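Side-chain contacts in beta-glucuronidase (uncultured Clostridium sp., PDB 6U7J), which probably hydrolyses beta-D-glucuronides, releasing glucuronic acid and the conjugated group, and belongs to gut microbial enzymes that reactivate estrogens: residues P13-N16 with Q20-E23; S59-I64 with V77-K82; T115-G120 with L396-Q401; G119-F124 with S340-A345; P187-C192 with A345-Q350. One frame throughout, in Å; residues are numbered along the deposited sequence.

Contact 1. Residues P13-N16 with Q20-E23; sequences PVDN and QIKE. Unlike the reference sequence in segment 20-23: Ile21 (reference Met).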
# COMPACT_ATOMS: atom_id res chain seq x y z
N PRO B 13 42.28 5.71 -10.74
CA PRO B 13 42.93 7.02 -10.61
C PRO B 13 43.07 7.43 -9.15
O PRO B 13 42.19 7.19 -8.32
CB PRO B 13 42.00 7.97 -11.37
CG PRO B 13 41.13 7.07 -12.27
CD PRO B 13 41.02 5.76 -11.52
N VAL B 14 44.20 8.07 -8.83
CA VAL B 14 44.49 8.51 -7.47
C VAL B 14 44.90 9.97 -7.46
O VAL B 14 45.32 10.54 -8.48
CB VAL B 14 45.59 7.65 -6.82
CG1 VAL B 14 45.22 6.16 -6.89
CG2 VAL B 14 46.94 7.92 -7.48
N ASP B 15 44.77 10.59 -6.29
CA ASP B 15 45.32 11.91 -6.00
C ASP B 15 46.49 11.78 -5.04
O ASP B 15 46.34 11.16 -3.98
CB ASP B 15 44.28 12.84 -5.36
CG ASP B 15 43.26 13.35 -6.35
OD1 ASP B 15 42.05 13.10 -6.13
OD2 ASP B 15 43.65 14.00 -7.35
N ASN B 16 47.62 12.39 -5.38
CA ASN B 16 48.74 12.50 -4.44
C ASN B 16 49.59 13.72 -4.80
O ASN B 16 49.08 14.68 -5.38
CB ASN B 16 49.57 11.20 -4.43
CG ASN B 16 50.03 10.77 -5.82
OD1 ASN B 16 50.48 11.59 -6.62
ND2 ASN B 16 49.92 9.48 -6.10
N GLN B 20 46.71 13.96 -10.19
CA GLN B 20 45.51 14.66 -9.75
C GLN B 20 44.32 14.25 -10.61
O GLN B 20 44.48 13.82 -11.75
CB GLN B 20 45.69 16.18 -9.76
CG GLN B 20 44.68 16.89 -8.88
CD GLN B 20 44.87 18.39 -8.82
OE1 GLN B 20 45.39 19.02 -9.76
NE2 GLN B 20 44.44 18.98 -7.71
N ILE B 21 43.13 14.38 -10.02
CA ILE B 21 41.88 13.96 -10.63
C ILE B 21 40.95 15.17 -10.71
O ILE B 21 40.83 15.94 -9.75
CB ILE B 21 41.18 12.84 -9.82
CG1 ILE B 21 42.06 11.57 -9.74
CG2 ILE B 21 39.78 12.55 -10.37
CD1 ILE B 21 41.59 10.59 -8.66
N LYS B 22 40.26 15.31 -11.84
CA LYS B 22 39.21 16.29 -11.98
C LYS B 22 37.93 15.56 -12.38
O LYS B 22 37.88 14.89 -13.41
CB LYS B 22 39.55 17.35 -13.02
CG LYS B 22 38.38 18.21 -13.34
CD LYS B 22 38.71 19.65 -13.08
CE LYS B 22 39.70 20.16 -14.11
NZ LYS B 22 39.32 21.54 -14.51
N GLU B 23 36.88 15.71 -11.56
CA GLU B 23 35.60 15.10 -11.80
C GLU B 23 34.79 15.92 -12.80
O GLU B 23 34.63 17.12 -12.64
CB GLU B 23 34.81 14.98 -10.48
CG GLU B 23 35.59 14.37 -9.34
CD GLU B 23 35.57 12.86 -9.40
OE1 GLU B 23 34.53 12.30 -9.77
OE2 GLU B 23 36.59 12.22 -9.07
O HOH W 1 45.51 10.71 -11.42
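Asp15 and Ile21 lie across each other at a slant, with the carboxylate against the backbone and base of Ile21 and the isoleucine tip running on to Pro13. Asp15 CG sits beside its own backbone N, anti to the carbonyl carbon (chi1 -75°), which brings OD2 to 2.7 Å from Ile21 N. The N-H...O angle of 129° is far from straight, so this hydrogen bond is weak despite its short length. Asp15 OD2 also lies 3.1 Å from Gln20 CA. The other oxygen, Asp15 OD1, stands 3.6 Å from Ile21 CD1. Beyond the two segments, OD1 pairs with the charged Lys22 NZ of the second subunit. Ile21, a methionine in the reference sequence, extends its chain past CG1 and brings CD1 to 3.8 Å from Pro13 CB and 3.5 Å from Pro13 O. A water lies 3.0 Å from Val14 O and 3.3 Å from Gln20 O, between the two backbones. Chemically, the carboxylate divides its work: OD2 is turned to a backbone N-H within the chain, while OD1 offers charge to the neighbouring subunit, so the same side chain contributes both to holding the 13-16 loop beside strand 20-32 and to the subunit interface.

Contact 2. Residues S59-I64 with V77-K82; sequences SSYNDI and VWYERK
Tyr61 reaches across to Val77 and Tyr79, and its atoms can be followed outward one by one. Its CG stands between the backbone N and the carbonyl carbon (chi1 61°), a setting that turns the ring toward strand 76-85. At the root, Tyr61 CB is 3.8 Å from Tyr79 OH. Next, CD2 of Tyr61 meets the same Tyr79 OH at 3.8 Å; the hydroxyl lies near the ring plane, at its edge. Further out, Tyr61 CE2 packs on Val77 CG2 at 3.6 Å, an oblique approach. Near the tip, Tyr61 CZ rests 3.8 Å from the other methyl, Val77 CG1, and Tyr61 OH is equally close to that methyl. One face of the ring has Asn62 OD1 above its centre. Polar linkage runs through a water: Tyr79 OH donates to it over 2.8 Å, and the water donates to Ser59 O over 2.6 Å. Phe30 of strand 20-32 meets both tyrosine rings, so the group belongs to the buried interior of the sugar binding domain. With no direct hydrogen bond between the segments, their cohesion rests on apolar contact plus this single water relay, which gives a buried tyrosine hydroxyl and a backbone carbonyl each a polar partner.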
# COMPACT_ATOMS: atom_id res chain seq x y z
N SER B 59 24.13 8.65 -13.86
CA SER B 59 22.70 8.35 -13.80
C SER B 59 22.30 7.69 -15.11
O SER B 59 22.94 7.91 -16.13
CB SER B 59 21.85 9.62 -13.59
OG SER B 59 20.46 9.33 -13.49
N SER B 60 21.27 6.84 -15.07
CA SER B 60 20.55 6.49 -16.27
C SER B 60 19.69 7.68 -16.70
O SER B 60 19.28 8.49 -15.86
CB SER B 60 19.67 5.25 -16.03
OG SER B 60 20.39 4.19 -15.39
N TYR B 61 19.41 7.80 -17.99
CA TYR B 61 18.49 8.85 -18.41
C TYR B 61 17.03 8.44 -18.38
O TYR B 61 16.16 9.31 -18.52
CB TYR B 61 18.83 9.37 -19.82
CG TYR B 61 18.75 8.35 -20.96
CD1 TYR B 61 17.54 7.97 -21.52
CD2 TYR B 61 19.92 7.83 -21.51
CE1 TYR B 61 17.50 7.05 -22.57
CE2 TYR B 61 19.89 6.93 -22.54
CZ TYR B 61 18.68 6.54 -23.08
OH TYR B 61 18.68 5.64 -24.13
N ASN B 62 16.73 7.16 -18.18
CA ASN B 62 15.39 6.66 -18.51
C ASN B 62 14.32 7.11 -17.51
O ASN B 62 13.17 7.29 -17.91
CB ASN B 62 15.41 5.14 -18.61
CG ASN B 62 16.51 4.63 -19.53
OD1 ASN B 62 17.67 4.50 -19.13
ND2 ASN B 62 16.14 4.32 -20.75
N ASP B 63 14.65 7.30 -16.23
CA ASP B 63 13.62 7.64 -15.24
C ASP B 63 13.68 9.09 -14.77
O ASP B 63 13.02 9.46 -13.80
CB ASP B 63 13.70 6.69 -14.04
CG ASP B 63 13.31 5.27 -14.39
OD1 ASP B 63 12.70 5.06 -15.49
OD2 ASP B 63 13.61 4.36 -13.58
N ILE B 64 14.45 9.94 -15.45
CA ILE B 64 14.58 11.33 -15.03
C ILE B 64 13.40 12.17 -15.52
O ILE B 64 12.89 13.03 -14.79
CB ILE B 64 15.91 11.89 -15.55
CG1 ILE B 64 17.07 11.05 -15.03
CG2 ILE B 64 16.06 13.36 -15.17
CD1 ILE B 64 17.40 11.32 -13.57
N VAL B 77 21.70 8.37 -27.90
CA VAL B 77 21.48 9.69 -27.33
C VAL B 77 22.82 10.41 -27.27
O VAL B 77 23.88 9.80 -27.44
CB VAL B 77 20.82 9.63 -25.93
CG1 VAL B 77 19.50 8.86 -26.01
CG2 VAL B 77 21.77 8.96 -24.91
N TRP B 78 22.76 11.71 -26.98
CA TRP B 78 23.91 12.59 -27.07
C TRP B 78 24.03 13.40 -25.79
O TRP B 78 23.09 14.09 -25.39
CB TRP B 78 23.78 13.52 -28.29
CG TRP B 78 23.86 12.73 -29.54
CD1 TRP B 78 22.85 12.05 -30.16
CD2 TRP B 78 25.04 12.49 -30.32
NE1 TRP B 78 23.33 11.40 -31.28
CE2 TRP B 78 24.67 11.66 -31.40
CE3 TRP B 78 26.38 12.90 -30.19
CZ2 TRP B 78 25.59 11.23 -32.36
CZ3 TRP B 78 27.29 12.48 -31.16
CH2 TRP B 78 26.89 11.66 -32.23
N TYR B 79 25.18 13.30 -25.14
CA TYR B 79 25.53 14.10 -23.99
C TYR B 79 26.62 15.09 -24.37
O TYR B 79 27.47 14.79 -25.22
CB TYR B 79 26.09 13.25 -22.85
CG TYR B 79 25.13 12.35 -22.09
CD1 TYR B 79 24.79 12.64 -20.77
CD2 TYR B 79 24.63 11.18 -22.65
CE1 TYR B 79 23.95 11.82 -20.04
CE2 TYR B 79 23.78 10.34 -21.92
CZ TYR B 79 23.45 10.68 -20.62
OH TYR B 79 22.62 9.87 -19.86
N GLU B 80 26.64 16.24 -23.70
CA GLU B 80 27.70 17.20 -23.95
C GLU B 80 27.94 18.04 -22.71
O GLU B 80 27.00 18.41 -22.00
CB GLU B 80 27.35 18.12 -25.12
CG GLU B 80 28.42 19.12 -25.45
CD GLU B 80 28.18 19.72 -26.82
OE1 GLU B 80 28.70 19.17 -27.80
OE2 GLU B 80 27.43 20.73 -26.90
N ARG B 81 29.22 18.35 -22.45
CA ARG B 81 29.56 19.36 -21.47
C ARG B 81 30.92 19.96 -21.83
O ARG B 81 31.61 19.50 -22.74
CB ARG B 81 29.57 18.79 -20.04
CG ARG B 81 30.73 17.86 -19.72
CD ARG B 81 30.93 17.72 -18.23
NE ARG B 81 31.64 18.88 -17.68
CZ ARG B 81 31.71 19.18 -16.39
NH1 ARG B 81 31.11 18.43 -15.47
NH2 ARG B 81 32.38 20.26 -16.01
N LYS B 82 31.29 21.01 -21.10
CA LYS B 82 32.58 21.65 -21.25
C LYS B 82 33.46 21.36 -20.03
O LYS B 82 32.95 21.16 -18.92
CB LYS B 82 32.39 23.15 -21.46
CG LYS B 82 32.00 23.44 -22.92
CD LYS B 82 31.36 24.78 -23.15
CE LYS B 82 30.75 24.86 -24.55
NZ LYS B 82 29.48 24.07 -24.69
O HOH W 2 23.38 10.23 -17.20

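Contact 3. Residues T115-G120 with L396-Q401; sequences TRHKGG and LKELYQ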
# COMPACT_ATOMS: atom_id res chain seq x y z
N THR B 115 37.71 8.35 -29.24
CA THR B 115 37.71 6.93 -28.90
C THR B 115 36.30 6.38 -29.02
O THR B 115 35.32 7.11 -29.19
CB THR B 115 38.29 6.67 -27.50
OG1 THR B 115 38.72 5.31 -27.40
CG2 THR B 115 37.28 6.94 -26.40
N ARG B 116 36.22 5.05 -28.97
CA ARG B 116 34.99 4.29 -29.02
C ARG B 116 35.06 3.20 -27.96
O ARG B 116 36.15 2.75 -27.59
CB ARG B 116 34.77 3.62 -30.36
CG ARG B 116 34.33 4.52 -31.45
CD ARG B 116 34.48 3.81 -32.76
NE ARG B 116 34.06 4.63 -33.88
CZ ARG B 116 33.09 4.30 -34.71
NH1 ARG B 116 32.45 3.15 -34.56
NH2 ARG B 116 32.78 5.12 -35.71
N HIS B 117 33.90 2.76 -27.50
CA HIS B 117 33.89 1.63 -26.58
C HIS B 117 32.60 0.84 -26.78
O HIS B 117 31.55 1.39 -27.12
CB HIS B 117 34.04 2.10 -25.13
CG HIS B 117 34.26 0.98 -24.16
ND1 HIS B 117 33.22 0.43 -23.43
CD2 HIS B 117 35.38 0.31 -23.80
CE1 HIS B 117 33.70 -0.54 -22.67
NE2 HIS B 117 35.01 -0.63 -22.87
N LYS B 118 32.71 -0.48 -26.59
CA LYS B 118 31.59 -1.41 -26.62
C LYS B 118 31.55 -2.13 -25.28
O LYS B 118 32.56 -2.70 -24.84
CB LYS B 118 31.74 -2.40 -27.78
CG LYS B 118 30.70 -3.51 -27.82
CD LYS B 118 31.08 -4.56 -28.89
CE LYS B 118 30.13 -5.75 -28.86
NZ LYS B 118 30.62 -6.88 -29.69
N GLY B 119 30.40 -2.09 -24.63
CA GLY B 119 30.34 -2.75 -23.33
C GLY B 119 29.96 -1.74 -22.28
O GLY B 119 30.61 -0.71 -22.11
N GLY B 120 28.88 -2.04 -21.55
CA GLY B 120 28.25 -1.07 -20.68
C GLY B 120 28.68 -1.04 -19.22
O GLY B 120 28.14 -0.22 -18.46
N LEU B 396 36.17 -10.60 -20.20
CA LEU B 396 36.86 -11.25 -19.09
C LEU B 396 38.26 -10.67 -18.88
O LEU B 396 38.71 -10.47 -17.74
CB LEU B 396 36.95 -12.74 -19.34
CG LEU B 396 35.68 -13.49 -18.97
CD1 LEU B 396 35.72 -14.83 -19.66
CD2 LEU B 396 35.55 -13.64 -17.43
N LYS B 397 38.98 -10.44 -19.98
CA LYS B 397 40.29 -9.79 -19.91
C LYS B 397 40.19 -8.44 -19.21
O LYS B 397 40.98 -8.13 -18.31
CB LYS B 397 40.85 -9.64 -21.33
CG LYS B 397 42.13 -8.82 -21.47
CD LYS B 397 43.22 -9.40 -20.62
CE LYS B 397 44.59 -8.89 -21.06
NZ LYS B 397 45.62 -9.29 -20.06
N GLU B 398 39.21 -7.62 -19.62
CA GLU B 398 39.00 -6.30 -19.02
C GLU B 398 38.61 -6.41 -17.54
O GLU B 398 39.15 -5.69 -16.69
CB GLU B 398 37.92 -5.54 -19.79
CG GLU B 398 38.38 -4.70 -20.98
CD GLU B 398 37.19 -4.00 -21.63
OE1 GLU B 398 36.44 -4.67 -22.37
OE2 GLU B 398 36.98 -2.78 -21.37
N LEU B 399 37.66 -7.29 -17.22
CA LEU B 399 37.26 -7.46 -15.82
C LEU B 399 38.45 -7.87 -14.96
O LEU B 399 38.67 -7.31 -13.88
CB LEU B 399 36.13 -8.48 -15.68
CG LEU B 399 35.68 -8.67 -14.23
CD1 LEU B 399 35.25 -7.36 -13.58
CD2 LEU B 399 34.55 -9.65 -14.16
N TYR B 400 39.25 -8.84 -15.44
CA TYR B 400 40.43 -9.27 -14.68
C TYR B 400 41.39 -8.10 -14.48
O TYR B 400 41.87 -7.87 -13.36
CB TYR B 400 41.13 -10.43 -15.39
CG TYR B 400 42.45 -10.79 -14.71
CD1 TYR B 400 42.46 -11.49 -13.51
CD2 TYR B 400 43.68 -10.39 -15.26
CE1 TYR B 400 43.66 -11.80 -12.88
CE2 TYR B 400 44.88 -10.68 -14.64
CZ TYR B 400 44.87 -11.39 -13.45
OH TYR B 400 46.06 -11.70 -12.83
N GLN B 401 41.66 -7.33 -15.53
CA GLN B 401 42.61 -6.23 -15.37
C GLN B 401 42.12 -5.23 -14.34
O GLN B 401 42.92 -4.68 -13.57
CB GLN B 401 42.85 -5.54 -16.71
CG GLN B 401 43.89 -6.23 -17.59
CD GLN B 401 45.29 -6.13 -17.01
OE1 GLN B 401 45.91 -7.14 -16.70
NE2 GLN B 401 45.78 -4.90 -16.83
O HOH W 3 33.38 -3.77 -21.91
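The His117 imidazole and the Glu398 carboxylate meet edge-on, their planes 72° apart. Phe124 stacks on the His117 ring, while the ring's edge is polar: Glu398 OE2 lies in its plane next to NE2, and Gly119 O lies in plane on the ND1 side. His117 NE2 donates to Glu398 OE2 over 3.3 Å, a rather long hydrogen bond but an almost perfectly straight one, with an N-H...O angle of 179°. OE2 receives it on its syn lone pair. The two side chains approach from opposite directions. His117 CG stands anti to the backbone N (chi1 -171°), carrying the ring off strand 112-118 toward the helix, and Glu398 answers with a chain extended beyond CG from helix 386-403. The second oxygen is bridged as well: a water donates to Glu398 OE1 and to Lys118 O, each at 3.2 Å. Sugar binding domain and TIM barrel domain are thereby joined at the surface through both oxygens of one carboxylate, one gripped directly and one by water. The nearby negative charge would probably favour a protonated, positively charged imidazole, although partial exposure to solvent should weaken that effect.

Contact 4. Residues G119-F124 with S340-A345; sequences GGFLPF and SHYPYA
An offset aromatic stack, Phe121 on Tyr342, forms the heart of a buried contact between two loops, one from the sugar binding domain and one following strand 336-338 of the TIM barrel. The evidence is geometric: the ring centroids are 4.5 Å apart and the planes differ by 16°. The displacement brings Tyr342 CB over the Phe121 face, 3.7 Å from the centroid and 18° off the normal, a CH-pi contact in addition to the stack. Phe121 CE1 lies over one face of the Tyr342 ring and Ser340 O over the other, so the tyrosine is sandwiched between a backbone carbonyl and Phe121. Beside the rings, Pro343 CD packs 3.9 Å from Phe121 CB, and Pro343 CG lies at the same distance from Leu122 CD2, with the leucine and proline side chains crossing at about a right angle. Arg186 ties the backbones together by donating to both Phe121 O and Pro343 O. The Tyr342 hydroxyl is hydrogen-bonded outside the contact to His307 ND1, Lys315 NZ and the backbone N of Glu308. Helix 386-403 flanks the site, with Val395 and Glu398 against Leu122 and Leu399 against Pro343, while Ala345 is the N-cap of helix 346-355.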
# COMPACT_ATOMS: atom_id res chain seq x y z
N GLY B 119 30.40 -2.09 -24.63
CA GLY B 119 30.34 -2.75 -23.33
C GLY B 119 29.96 -1.74 -22.28
O GLY B 119 30.61 -0.71 -22.11
N GLY B 120 28.88 -2.04 -21.55
CA GLY B 120 28.25 -1.07 -20.68
C GLY B 120 28.68 -1.04 -19.22
O GLY B 120 28.14 -0.22 -18.46
N PHE B 121 29.62 -1.88 -18.79
CA PHE B 121 29.86 -1.99 -17.36
C PHE B 121 31.33 -2.04 -16.97
O PHE B 121 31.65 -2.48 -15.86
CB PHE B 121 29.13 -3.23 -16.82
CG PHE B 121 27.66 -3.19 -17.10
CD1 PHE B 121 26.82 -2.45 -16.29
CD2 PHE B 121 27.14 -3.82 -18.21
CE1 PHE B 121 25.47 -2.37 -16.56
CE2 PHE B 121 25.79 -3.75 -18.49
CZ PHE B 121 24.95 -3.02 -17.67
N LEU B 122 32.24 -1.58 -17.83
CA LEU B 122 33.67 -1.60 -17.54
C LEU B 122 34.31 -0.33 -18.07
O LEU B 122 33.90 0.20 -19.10
CB LEU B 122 34.35 -2.83 -18.17
CG LEU B 122 34.11 -4.15 -17.42
CD1 LEU B 122 34.48 -5.34 -18.30
CD2 LEU B 122 34.90 -4.17 -16.13
N PRO B 123 35.31 0.20 -17.37
CA PRO B 123 35.84 1.53 -17.71
C PRO B 123 36.65 1.53 -19.00
O PRO B 123 37.09 0.50 -19.50
CB PRO B 123 36.73 1.87 -16.52
CG PRO B 123 37.22 0.54 -16.04
CD PRO B 123 36.04 -0.40 -16.24
N PHE B 124 36.86 2.74 -19.52
CA PHE B 124 37.77 2.96 -20.63
C PHE B 124 38.32 4.37 -20.52
O PHE B 124 37.80 5.20 -19.76
CB PHE B 124 37.09 2.72 -21.99
CG PHE B 124 35.87 3.59 -22.23
CD1 PHE B 124 34.63 3.24 -21.69
CD2 PHE B 124 35.96 4.71 -23.03
CE1 PHE B 124 33.50 4.03 -21.92
CE2 PHE B 124 34.83 5.51 -23.28
CZ PHE B 124 33.60 5.17 -22.72
N SER B 340 25.57 -9.61 -9.64
CA SER B 340 24.67 -10.28 -10.54
C SER B 340 24.48 -9.50 -11.84
O SER B 340 23.94 -8.40 -11.87
CB SER B 340 23.31 -10.62 -9.89
OG SER B 340 22.90 -9.61 -8.99
N HIS B 341 25.09 -10.08 -12.87
CA HIS B 341 24.89 -10.03 -14.30
C HIS B 341 25.71 -8.95 -14.96
O HIS B 341 25.57 -8.73 -16.13
CB HIS B 341 23.43 -10.00 -14.71
CG HIS B 341 22.57 -10.94 -13.89
ND1 HIS B 341 23.07 -12.10 -13.35
CD2 HIS B 341 21.25 -10.90 -13.56
CE1 HIS B 341 22.12 -12.72 -12.68
NE2 HIS B 341 21.00 -12.02 -12.81
N TYR B 342 26.64 -8.33 -14.23
CA TYR B 342 27.60 -7.37 -14.78
C TYR B 342 28.53 -6.89 -13.67
O TYR B 342 28.17 -6.95 -12.48
CB TYR B 342 26.86 -6.16 -15.40
CG TYR B 342 25.69 -5.71 -14.58
CD1 TYR B 342 24.39 -6.10 -14.89
CD2 TYR B 342 25.87 -4.90 -13.48
CE1 TYR B 342 23.30 -5.70 -14.11
CE2 TYR B 342 24.79 -4.50 -12.69
CZ TYR B 342 23.51 -4.90 -13.01
OH TYR B 342 22.46 -4.49 -12.22
N PRO B 343 29.71 -6.40 -14.02
CA PRO B 343 30.58 -5.78 -13.01
C PRO B 343 29.96 -4.53 -12.41
O PRO B 343 29.27 -3.77 -13.10
CB PRO B 343 31.86 -5.44 -13.80
CG PRO B 343 31.83 -6.37 -14.98
CD PRO B 343 30.39 -6.60 -15.32
N TYR B 344 30.21 -4.31 -11.13
CA TYR B 344 29.74 -3.12 -10.45
C TYR B 344 30.82 -2.04 -10.49
O TYR B 344 31.95 -2.27 -10.92
CB TYR B 344 29.35 -3.45 -9.00
CG TYR B 344 28.14 -4.37 -8.84
CD1 TYR B 344 27.38 -4.77 -9.94
CD2 TYR B 344 27.75 -4.83 -7.57
CE1 TYR B 344 26.27 -5.60 -9.81
CE2 TYR B 344 26.64 -5.68 -7.42
CZ TYR B 344 25.91 -6.05 -8.54
OH TYR B 344 24.82 -6.89 -8.40
N ALA B 345 30.44 -0.84 -10.04
CA ALA B 345 31.38 0.25 -9.93
C ALA B 345 32.54 -0.14 -9.02
O ALA B 345 32.39 -0.91 -8.08
CB ALA B 345 30.68 1.50 -9.39

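Contact 5. Residues P187-C192 with A345-Q350; sequences PVRLYC and AEEMMQ
The start of strand 188-193 and the beginning of helix 346-355 stay well apart: the nearest CA atoms, of Pro187 and Ala345, are 9.3 Å from each other, so that long side chains must span the gap. Arg189 and Glu347 do so from opposite directions, in a salt bridge of 3.1 Å between Arg189 NH2 and Glu347 OE2. The acid approaches the edge of the guanidinium near its plane, and the two flat groups are nearly coplanar, 12° apart. An extended chain from CG to NE carries the arginine outward, whereas Glu347 is bent about its CB-CG bond (chi2 75°). Pro187 adds a looser contact, its CG 4.2 Å from Glu347 OE2. Neither charge depends on this pair alone: Arg189 NH1 forms a salt bridge with Glu23 OE2, and a bound calcium ion lies about 3 Å from the Glu347 side chain. Being in the first turn of its helix, the carboxylate would probably also gain from the helix dipole. Strand 188-193 runs between strands 20-32 and 93-98, antiparallel to both, in the sheet of the sugar binding domain. Helix 346-355 belongs to the TIM barrel and touches helix 386-403 through Glu346 and Met349, so the ion pair reaches from sheet to barrel.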
# COMPACT_ATOMS: atom_id res chain seq x y z
N PRO B 187 31.30 7.75 -12.64
CA PRO B 187 31.97 9.05 -12.73
C PRO B 187 32.82 9.19 -13.99
O PRO B 187 33.50 8.24 -14.41
CB PRO B 187 32.84 9.10 -11.48
CG PRO B 187 32.13 8.22 -10.50
CD PRO B 187 31.47 7.14 -11.30
N VAL B 188 32.78 10.38 -14.58
CA VAL B 188 33.70 10.80 -15.64
C VAL B 188 34.82 11.60 -15.00
O VAL B 188 34.57 12.49 -14.18
CB VAL B 188 32.98 11.63 -16.72
CG1 VAL B 188 33.97 12.01 -17.87
CG2 VAL B 188 31.79 10.89 -17.26
N ARG B 189 36.06 11.29 -15.36
CA ARG B 189 37.22 11.89 -14.71
C ARG B 189 38.24 12.30 -15.77
O ARG B 189 38.51 11.55 -16.70
CB ARG B 189 37.87 10.91 -13.71
CG ARG B 189 36.90 10.25 -12.75
CD ARG B 189 37.59 9.76 -11.48
NE ARG B 189 36.71 8.96 -10.64
CZ ARG B 189 36.66 9.01 -9.30
NH1 ARG B 189 37.45 9.83 -8.62
NH2 ARG B 189 35.80 8.23 -8.65
N LEU B 190 38.77 13.51 -15.62
CA LEU B 190 40.00 13.92 -16.29
C LEU B 190 41.11 13.93 -15.24
O LEU B 190 40.98 14.58 -14.21
CB LEU B 190 39.86 15.31 -16.92
CG LEU B 190 41.11 15.80 -17.67
CD1 LEU B 190 41.22 15.13 -19.04
CD2 LEU B 190 41.09 17.30 -17.82
N TYR B 191 42.19 13.19 -15.50
CA TYR B 191 43.25 13.09 -14.52
C TYR B 191 44.62 13.25 -15.17
O TYR B 191 44.79 13.00 -16.36
CB TYR B 191 43.16 11.77 -13.74
CG TYR B 191 43.54 10.48 -14.46
CD1 TYR B 191 44.86 10.03 -14.48
CD2 TYR B 191 42.56 9.67 -15.02
CE1 TYR B 191 45.21 8.82 -15.09
CE2 TYR B 191 42.90 8.45 -15.63
CZ TYR B 191 44.23 8.03 -15.65
OH TYR B 191 44.58 6.84 -16.25
N CYS B 192 45.61 13.67 -14.37
CA CYS B 192 46.95 13.90 -14.88
C CYS B 192 47.97 13.00 -14.18
O CYS B 192 47.75 12.52 -13.06
CB CYS B 192 47.36 15.41 -14.77
SG CYS B 192 47.60 16.10 -13.13
N ALA B 345 30.44 -0.84 -10.04
CA ALA B 345 31.38 0.25 -9.93
C ALA B 345 32.54 -0.14 -9.02
O ALA B 345 32.39 -0.91 -8.08
CB ALA B 345 30.68 1.50 -9.39
N GLU B 346 33.73 0.38 -9.33
CA GLU B 346 34.90 0.06 -8.52
C GLU B 346 34.74 0.54 -7.09
O GLU B 346 35.29 -0.07 -6.17
CB GLU B 346 36.16 0.67 -9.14
CG GLU B 346 36.31 0.29 -10.58
CD GLU B 346 37.63 0.70 -11.16
OE1 GLU B 346 38.67 0.17 -10.68
OE2 GLU B 346 37.61 1.56 -12.08
N GLU B 347 34.00 1.63 -6.88
CA GLU B 347 33.73 2.10 -5.52
C GLU B 347 33.12 1.00 -4.66
O GLU B 347 33.50 0.83 -3.49
CB GLU B 347 32.79 3.32 -5.56
CG GLU B 347 33.42 4.61 -6.05
CD GLU B 347 33.64 4.63 -7.55
OE1 GLU B 347 33.11 3.71 -8.22
OE2 GLU B 347 34.33 5.54 -8.05
N MET B 348 32.19 0.21 -5.21
CA MET B 348 31.59 -0.89 -4.46
C MET B 348 32.63 -1.98 -4.17
O MET B 348 32.66 -2.54 -3.06
CB MET B 348 30.40 -1.47 -5.24
CG MET B 348 29.48 -2.46 -4.46
SD MET B 348 28.85 -1.84 -2.85
CE MET B 348 27.47 -2.96 -2.53
N MET B 349 33.51 -2.27 -5.13
CA MET B 349 34.56 -3.26 -4.91
C MET B 349 35.55 -2.80 -3.84
O MET B 349 35.98 -3.60 -3.00
CB MET B 349 35.29 -3.56 -6.23
CG MET B 349 34.35 -3.98 -7.35
SD MET B 349 33.31 -5.39 -6.90
CE MET B 349 34.58 -6.62 -6.74
N GLN B 350 35.92 -1.52 -3.86
CA GLN B 350 36.77 -1.00 -2.79
C GLN B 350 36.07 -1.08 -1.44
O GLN B 350 36.69 -1.45 -0.43
CB GLN B 350 37.19 0.44 -3.10
CG GLN B 350 38.09 0.58 -4.31
CD GLN B 350 38.00 1.96 -4.94
OE1 GLN B 350 37.41 2.89 -4.36
NE2 GLN B 350 38.58 2.11 -6.12

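Contacts 1 and 2 come first along the chain, one after the other, their centres 24 Å apart; they reach neighbouring strands of the sugar binding domain sheet and both touch the second subunit. Contacts 3, 4 and 5 instead join that domain to the TIM barrel. Contacts 3 and 4 share Gly119 and Gly120 and lie 8 Å apart between centres; contacts 4 and 5 share Ala345, with centres 12 Å apart. Contact 5 is nested within the loop closed by contact 3 and crosses contact 4. Contact 1 touches contact 5, their centres about 9 Å apart, through neighbouring strands 20-32 and 188-193, which links the subunit interface to the interdomain seam.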